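Local coordinates for uncharacterized protein (Trypanosoma brucei, PDB 2Q0X) that is of unknown function but adopts the alpha/beta hydrolase fold and is probably a component of the paraflagellar rod, at residues T117-V122 with P198-A203; V138-V143 with V225-M230. All blocks are in the same frame, centred on the assembly; numbering follows the deposited sequence.

Contact 1. Residues T117-V122 with P198-A203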
ATOM      1  N   THR A 117       0.359 -13.468  -6.792  1.00 24.68           N
ATOM      2  CA  THR A 117       1.711 -13.803  -6.304  1.00 24.41           C
ATOM      3  C   THR A 117       1.841 -13.931  -4.762  1.00 24.52           C
ATOM      4  O   THR A 117       2.935 -14.224  -4.250  1.00 23.86           O
ATOM      5  CB  THR A 117       2.757 -12.816  -6.848  1.00 24.55           C
ATOM      6  OG1 THR A 117       2.521 -11.501  -6.329  1.00 24.72           O
ATOM      7  CG2 THR A 117       2.764 -12.807  -8.418  1.00 24.20           C
ATOM      8  N   GLY A 118       0.732 -13.715  -4.033  1.00 24.48           N
ATOM      9  CA  GLY A 118       0.669 -13.979  -2.602  1.00 24.31           C
ATOM     10  C   GLY A 118       0.882 -15.444  -2.285  1.00 24.45           C
ATOM     11  O   GLY A 118       1.389 -15.796  -1.214  1.00 23.91           O
ATOM     12  N   THR A 119       0.508 -16.303  -3.231  1.00 24.74           N
ATOM     13  CA  THR A 119       0.719 -17.715  -3.099  1.00 24.84           C
ATOM     14  C   THR A 119       2.187 -18.107  -2.929  1.00 24.97           C
ATOM     15  O   THR A 119       2.482 -19.123  -2.292  1.00 24.46           O
ATOM     16  CB  THR A 119       0.086 -18.536  -4.252  1.00 24.62           C
ATOM     17  OG1 THR A 119       0.784 -18.276  -5.457  1.00 25.80           O
ATOM     18  CG2 THR A 119      -1.364 -18.234  -4.441  1.00 23.92           C
ATOM     19  N   GLN A 120       3.097 -17.333  -3.528  1.00 25.43           N
ATOM     20  CA  GLN A 120       4.531 -17.525  -3.326  1.00 25.20           C
ATOM     21  C   GLN A 120       4.908 -17.497  -1.851  1.00 25.88           C
ATOM     22  O   GLN A 120       5.810 -18.232  -1.400  1.00 26.00           O
ATOM     23  CB  GLN A 120       5.305 -16.409  -4.007  1.00 25.47           C
ATOM     24  CG  GLN A 120       6.826 -16.643  -4.057  1.00 24.50           C
ATOM     25  CD  GLN A 120       7.569 -15.602  -4.829  1.00 24.56           C
ATOM     26  OE1 GLN A 120       7.141 -14.455  -4.911  1.00 23.00           O
ATOM     27  NE2 GLN A 120       8.728 -15.985  -5.385  1.00 23.54           N
ATOM     28  N   LEU A 121       4.267 -16.589  -1.117  1.00 26.00           N
ATOM     29  CA  LEU A 121       4.535 -16.427   0.295  1.00 26.12           C
ATOM     30  C   LEU A 121       3.995 -17.603   1.099  1.00 26.50           C
ATOM     31  O   LEU A 121       4.586 -17.990   2.089  1.00 26.12           O
ATOM     32  CB  LEU A 121       3.946 -15.110   0.805  1.00 26.14           C
ATOM     33  CG  LEU A 121       4.351 -13.835   0.043  1.00 25.75           C
ATOM     34  CD1 LEU A 121       3.965 -12.608   0.866  1.00 25.67           C
ATOM     35  CD2 LEU A 121       5.835 -13.819  -0.308  1.00 25.56           C
ATOM     36  N   VAL A 122       2.870 -18.168   0.671  1.00 26.99           N
ATOM     37  CA  VAL A 122       2.244 -19.227   1.420  1.00 27.55           C
ATOM     38  C   VAL A 122       3.110 -20.487   1.405  1.00 28.04           C
ATOM     39  O   VAL A 122       3.245 -21.127   2.443  1.00 27.72           O
ATOM     40  CB  VAL A 122       0.796 -19.499   0.938  1.00 27.72           C
ATOM     41  CG1 VAL A 122       0.225 -20.797   1.556  1.00 26.79           C
ATOM     42  CG2 VAL A 122      -0.099 -18.308   1.275  1.00 27.43           C
ATOM     43  N   PRO A 198       6.238 -18.136  -7.702  1.00 38.72           N
ATOM     44  CA  PRO A 198       5.470 -16.903  -7.715  1.00 38.59           C
ATOM     45  C   PRO A 198       3.971 -17.104  -7.701  1.00 38.37           C
ATOM     46  O   PRO A 198       3.314 -16.502  -6.896  1.00 37.99           O
ATOM     47  CB  PRO A 198       5.930 -16.223  -9.011  1.00 38.83           C
ATOM     48  CG  PRO A 198       7.326 -16.684  -9.169  1.00 38.65           C
ATOM     49  CD  PRO A 198       7.298 -18.122  -8.732  1.00 38.45           C
ATOM     50  N   THR A 199       3.454 -17.997  -8.548  1.00 38.50           N
ATOM     51  CA  THR A 199       2.010 -18.226  -8.671  1.00 38.02           C
ATOM     52  C   THR A 199       1.732 -19.714  -8.804  1.00 37.89           C
ATOM     53  O   THR A 199       2.645 -20.525  -8.841  1.00 37.92           O
ATOM     54  CB  THR A 199       1.447 -17.509  -9.919  1.00 38.00           C
ATOM     55  OG1 THR A 199       2.067 -18.054 -11.102  1.00 37.76           O
ATOM     56  CG2 THR A 199       1.707 -15.976  -9.832  1.00 37.22           C
ATOM     57  N   LEU A 200       0.454 -20.060  -8.865  1.00 37.74           N
ATOM     58  CA  LEU A 200       0.024 -21.422  -9.120  1.00 37.77           C
ATOM     59  C   LEU A 200       0.437 -21.966 -10.487  1.00 38.09           C
ATOM     60  O   LEU A 200       0.456 -23.184 -10.678  1.00 38.08           O
ATOM     61  CB  LEU A 200      -1.477 -21.525  -8.955  1.00 37.54           C
ATOM     62  CG  LEU A 200      -1.967 -21.380  -7.515  1.00 36.98           C
ATOM     63  CD1 LEU A 200      -3.415 -21.756  -7.442  1.00 35.15           C
ATOM     64  CD2 LEU A 200      -1.160 -22.223  -6.562  1.00 35.75           C
ATOM     65  N   GLN A 201       0.746 -21.090 -11.453  1.00 38.26           N
ATOM     66  CA  GLN A 201       1.348 -21.562 -12.706  1.00 38.27           C
ATOM     67  C   GLN A 201       2.612 -22.384 -12.426  1.00 38.48           C
ATOM     68  O   GLN A 201       2.748 -23.519 -12.886  1.00 38.45           O
ATOM     69  CB  GLN A 201       1.675 -20.399 -13.635  1.00 38.19           C
ATOM     70  CG  GLN A 201       2.027 -20.798 -15.072  1.00 37.89           C
ATOM     71  CD  GLN A 201       0.821 -21.215 -15.879  1.00 38.00           C
ATOM     72  OE1 GLN A 201      -0.304 -20.803 -15.581  1.00 37.72           O
ATOM     73  NE2 GLN A 201       1.044 -22.038 -16.922  1.00 37.14           N
ATOM     74  N   GLU A 202       3.537 -21.817 -11.658  1.00 38.80           N
ATOM     75  CA  GLU A 202       4.803 -22.505 -11.363  1.00 38.86           C
ATOM     76  C   GLU A 202       4.636 -23.602 -10.298  1.00 38.62           C
ATOM     77  O   GLU A 202       5.238 -24.671 -10.400  1.00 38.33           O
ATOM     78  CB  GLU A 202       5.858 -21.494 -10.901  1.00 39.27           C
ATOM     79  CG  GLU A 202       6.229 -20.451 -11.975  1.00 39.97           C
ATOM     80  CD  GLU A 202       5.548 -19.108 -11.803  1.00 40.99           C
ATOM     81  OE1 GLU A 202       4.426 -19.041 -11.238  1.00 42.20           O
ATOM     82  OE2 GLU A 202       6.140 -18.106 -12.263  1.00 40.81           O
ATOM     83  N   ALA A 203       3.802 -23.330  -9.295  1.00 38.17           N
ATOM     84  CA  ALA A 203       3.615 -24.247  -8.164  1.00 37.82           C
ATOM     85  C   ALA A 203       2.815 -25.510  -8.525  1.00 37.81           C
ATOM     86  O   ALA A 203       3.087 -26.573  -7.992  1.00 36.97           O
ATOM     87  CB  ALA A 203       2.962 -23.527  -7.013  1.00 37.40           C
TER
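Pro198 presents its carbonyl to the chain turn that leads into helix 119-128, and the CA atoms of Gln120 and Pro198 come within 4.5 Å of each other. Pro198 O receives a weak hydrogen bond from Gln120 N (3.5 Å, bent to 124° at the hydrogen) and a CA-H...O contact from Thr117 CA (3.2 Å), so the backbone joint is built from two modest interactions on one oxygen. Beyond it, the methyls Thr117 CG2 and Thr199 CG2 meet at 3.6 Å. Gln120, with CG anti to its backbone N (chi1 -170°) and the chain extended, lies across Pro198, its CD 3.8 Å from Pro198 CA; its amide oxygen is taken by Arg191. Thr119 OG1, bonded to Ser116 O, sits 3.4 Å from Thr199 CA. Thr199, the N-cap of helix 200-209, forms a capping box with Glu202: Thr199 N donates to Glu202 OE1 at 3.0 Å from 43° above the carboxylate plane, while Thr199 OG1 gives the same oxygen a 2.6 Å bond on its syn side and accepts a weak one from Gln201 N. Two donors on OE1 thus hold the carboxylate beside the helix start, and Tyr183 bonds OE2. The tight strand-turn-helix step around Ser116, with glycine at Gly118, fits the nucleophile elbow of alpha/beta hydrolase folds, here packed against Pro198 and Thr199, at the start of helix 200-209.

Contact 2. Residues V138-V143 with V225-M230; sequences VILHGV and VPLLLM
Leu140 and Leu228 mark the middle of a parallel strand pair whose segment axes come within 4.7 Å, with 14° between their directions. Five backbone hydrogen bonds, all with N-H...O angles of at least 163°, join the strands, from Val138 N to Pro226 O at one end to Gly142 N to Met230 O at the other; the shortest is Met230 N to Leu140 O, 2.7 Å.

On one face Leu140 and Leu229 lie side by side, Leu140 CB 3.9 Å from Leu229 CD2. Leu227, its CG anti to the backbone N, brings CD1 to 3.9 Å from Val138 CG1. On the other face Met230 bends at chi3 (74°), and its SD rests 3.6 Å from Ile139 CG2. The His141 ring has Met230 O over one face, with CD2 3.6 Å from that oxygen, and the bond from NE2 to Asp267 OD2 limits its rotation.

Further out, His283 meets the His141 ring, and helix 280-299 covers this face through Phe290, which touches Ile139 and Leu228. Helix 119-128 packs on Val138 and Leu140 of the opposite face. Strand 135-143 also bonds to strand 110-115, and strand 227-232 to strand 260-264.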
ATOM      1  N   VAL A 138      -5.511 -24.063   3.982  1.00 22.63           N
ATOM      2  CA  VAL A 138      -4.902 -23.203   3.006  1.00 22.29           C
ATOM      3  C   VAL A 138      -5.847 -23.080   1.807  1.00 22.18           C
ATOM      4  O   VAL A 138      -6.423 -24.057   1.351  1.00 21.92           O
ATOM      5  CB  VAL A 138      -3.503 -23.724   2.592  1.00 22.18           C
ATOM      6  CG1 VAL A 138      -2.919 -22.864   1.513  1.00 20.80           C
ATOM      7  CG2 VAL A 138      -2.538 -23.782   3.842  1.00 22.43           C
ATOM      8  N   ILE A 139      -6.005 -21.856   1.316  1.00 22.31           N
ATOM      9  CA  ILE A 139      -6.790 -21.585   0.119  1.00 22.43           C
ATOM     10  C   ILE A 139      -5.923 -20.782  -0.833  1.00 22.47           C
ATOM     11  O   ILE A 139      -5.444 -19.720  -0.470  1.00 22.26           O
ATOM     12  CB  ILE A 139      -8.083 -20.748   0.445  1.00 22.43           C
ATOM     13  CG1 ILE A 139      -8.967 -21.459   1.477  1.00 22.40           C
ATOM     14  CG2 ILE A 139      -8.836 -20.400  -0.851  1.00 22.10           C
ATOM     15  CD1 ILE A 139      -9.761 -20.512   2.407  1.00 22.44           C
ATOM     16  N   LEU A 140      -5.750 -21.270  -2.051  1.00 23.00           N
ATOM     17  CA  LEU A 140      -4.930 -20.574  -3.022  1.00 23.67           C
ATOM     18  C   LEU A 140      -5.706 -20.360  -4.307  1.00 23.91           C
ATOM     19  O   LEU A 140      -6.322 -21.280  -4.835  1.00 23.92           O
ATOM     20  CB  LEU A 140      -3.642 -21.349  -3.318  1.00 23.59           C
ATOM     21  CG  LEU A 140      -2.775 -21.801  -2.134  1.00 24.39           C
ATOM     22  CD1 LEU A 140      -1.662 -22.739  -2.587  1.00 23.64           C
ATOM     23  CD2 LEU A 140      -2.250 -20.642  -1.382  1.00 25.06           C
ATOM     24  N   HIS A 141      -5.658 -19.133  -4.808  1.00 24.67           N
ATOM     25  CA  HIS A 141      -6.272 -18.780  -6.088  1.00 24.66           C
ATOM     26  C   HIS A 141      -5.188 -18.441  -7.072  1.00 24.81           C
ATOM     27  O   HIS A 141      -4.221 -17.747  -6.737  1.00 24.51           O
ATOM     28  CB  HIS A 141      -7.265 -17.615  -5.956  1.00 24.69           C
ATOM     29  CG  HIS A 141      -7.966 -17.266  -7.239  1.00 24.98           C
ATOM     30  ND1 HIS A 141      -7.366 -16.526  -8.236  1.00 25.28           N
ATOM     31  CD2 HIS A 141      -9.202 -17.575  -7.695  1.00 25.06           C
ATOM     32  CE1 HIS A 141      -8.209 -16.382  -9.242  1.00 25.80           C
ATOM     33  NE2 HIS A 141      -9.327 -17.016  -8.942  1.00 26.32           N
ATOM     34  N   GLY A 142      -5.365 -18.942  -8.294  1.00 25.09           N
ATOM     35  CA  GLY A 142      -4.533 -18.529  -9.398  1.00 25.25           C
ATOM     36  C   GLY A 142      -5.204 -18.603 -10.748  1.00 25.49           C
ATOM     37  O   GLY A 142      -6.095 -19.431 -10.987  1.00 25.89           O
ATOM     38  N   VAL A 143      -4.763 -17.713 -11.628  1.00 25.53           N
ATOM     39  CA  VAL A 143      -5.097 -17.757 -13.042  1.00 25.43           C
ATOM     40  C   VAL A 143      -3.980 -18.490 -13.745  1.00 25.48           C
ATOM     41  O   VAL A 143      -2.813 -18.184 -13.556  1.00 25.46           O
ATOM     42  CB  VAL A 143      -5.212 -16.359 -13.645  1.00 25.46           C
ATOM     43  CG1 VAL A 143      -5.562 -16.455 -15.161  1.00 25.18           C
ATOM     44  CG2 VAL A 143      -6.231 -15.510 -12.843  1.00 25.37           C
ATOM     45  N   VAL A 225      -2.045 -29.693   5.528  1.00 33.15           N
ATOM     46  CA  VAL A 225      -3.405 -29.494   5.994  1.00 32.54           C
ATOM     47  C   VAL A 225      -4.298 -29.371   4.769  1.00 32.46           C
ATOM     48  O   VAL A 225      -3.801 -29.292   3.651  1.00 32.16           O
ATOM     49  CB  VAL A 225      -3.501 -28.248   6.928  1.00 32.64           C
ATOM     50  CG1 VAL A 225      -2.606 -28.467   8.167  1.00 32.28           C
ATOM     51  CG2 VAL A 225      -3.152 -26.946   6.181  1.00 31.20           C
ATOM     52  N   PRO A 226      -5.626 -29.389   4.967  1.00 32.48           N
ATOM     53  CA  PRO A 226      -6.509 -29.319   3.821  1.00 32.22           C
ATOM     54  C   PRO A 226      -6.318 -28.069   2.930  1.00 32.20           C
ATOM     55  O   PRO A 226      -6.077 -26.954   3.416  1.00 31.93           O
ATOM     56  CB  PRO A 226      -7.901 -29.379   4.454  1.00 32.42           C
ATOM     57  CG  PRO A 226      -7.699 -30.080   5.765  1.00 32.52           C
ATOM     58  CD  PRO A 226      -6.381 -29.547   6.227  1.00 32.71           C
ATOM     59  N   LEU A 227      -6.411 -28.304   1.626  1.00 31.79           N
ATOM     60  CA  LEU A 227      -6.064 -27.336   0.620  1.00 31.48           C
ATOM     61  C   LEU A 227      -7.239 -27.178  -0.354  1.00 31.30           C
ATOM     62  O   LEU A 227      -7.807 -28.171  -0.806  1.00 31.12           O
ATOM     63  CB  LEU A 227      -4.817 -27.820  -0.111  1.00 31.43           C
ATOM     64  CG  LEU A 227      -4.388 -27.035  -1.346  1.00 31.31           C
ATOM     65  CD1 LEU A 227      -4.039 -25.650  -0.935  1.00 30.37           C
ATOM     66  CD2 LEU A 227      -3.197 -27.773  -2.001  1.00 31.03           C
ATOM     67  N   LEU A 228      -7.646 -25.926  -0.597  1.00 31.02           N
ATOM     68  CA  LEU A 228      -8.537 -25.593  -1.705  1.00 30.51           C
ATOM     69  C   LEU A 228      -7.700 -24.840  -2.718  1.00 30.38           C
ATOM     70  O   LEU A 228      -7.130 -23.813  -2.412  1.00 29.90           O
ATOM     71  CB  LEU A 228      -9.722 -24.740  -1.231  1.00 30.54           C
ATOM     72  CG  LEU A 228     -10.703 -24.163  -2.280  1.00 30.88           C
ATOM     73  CD1 LEU A 228     -11.424 -25.280  -3.055  1.00 29.47           C
ATOM     74  CD2 LEU A 228     -11.740 -23.185  -1.629  1.00 29.82           C
ATOM     75  N   LEU A 229      -7.597 -25.402  -3.913  1.00 30.97           N
ATOM     76  CA  LEU A 229      -7.040 -24.717  -5.074  1.00 31.00           C
ATOM     77  C   LEU A 229      -8.178 -24.153  -5.918  1.00 30.69           C
ATOM     78  O   LEU A 229      -9.087 -24.885  -6.330  1.00 30.37           O
ATOM     79  CB  LEU A 229      -6.201 -25.690  -5.926  1.00 31.23           C
ATOM     80  CG  LEU A 229      -4.865 -26.136  -5.324  1.00 32.07           C
ATOM     81  CD1 LEU A 229      -4.134 -26.947  -6.359  1.00 33.11           C
ATOM     82  CD2 LEU A 229      -4.017 -24.931  -4.874  1.00 30.19           C
ATOM     83  N   MET A 230      -8.117 -22.845  -6.158  1.00 30.51           N
ATOM     84  CA  MET A 230      -9.115 -22.141  -6.946  1.00 30.27           C
ATOM     85  C   MET A 230      -8.462 -21.692  -8.229  1.00 30.06           C
ATOM     86  O   MET A 230      -7.631 -20.809  -8.229  1.00 30.36           O
ATOM     87  CB  MET A 230      -9.661 -20.945  -6.176  1.00 30.25           C
ATOM     88  CG  MET A 230     -10.245 -21.306  -4.819  1.00 29.94           C
ATOM     89  SD  MET A 230     -10.705 -19.838  -3.889  1.00 30.56           S
ATOM     90  CE  MET A 230     -12.198 -19.355  -4.767  1.00 27.14           C
TER

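In the fold
The centres of the two contacts lie about 10 Å apart, and their segments alternate along the chain: 117-122, 138-143, 198-203, 225-230. Helix 119-128 is followed, after a short loop, by strand 135-143, and the helical excursion after that strand supplies 198-203 before the chain returns as parallel strand 227-232, a beta-alpha-beta crossover. Direct packing ties the two together: Leu200 CD1 lies 3.5 Å from Gly142 N, and Val122 CG1 3.8 Å from Val138 CG1. Strands 135-143 and 227-232 are neighbours in the eight-stranded sheet, while contact 1 lies by the C-terminal ends of strands 110-115 and 135-143, where alpha/beta hydrolase folds commonly carry their active site, although no activity is established here.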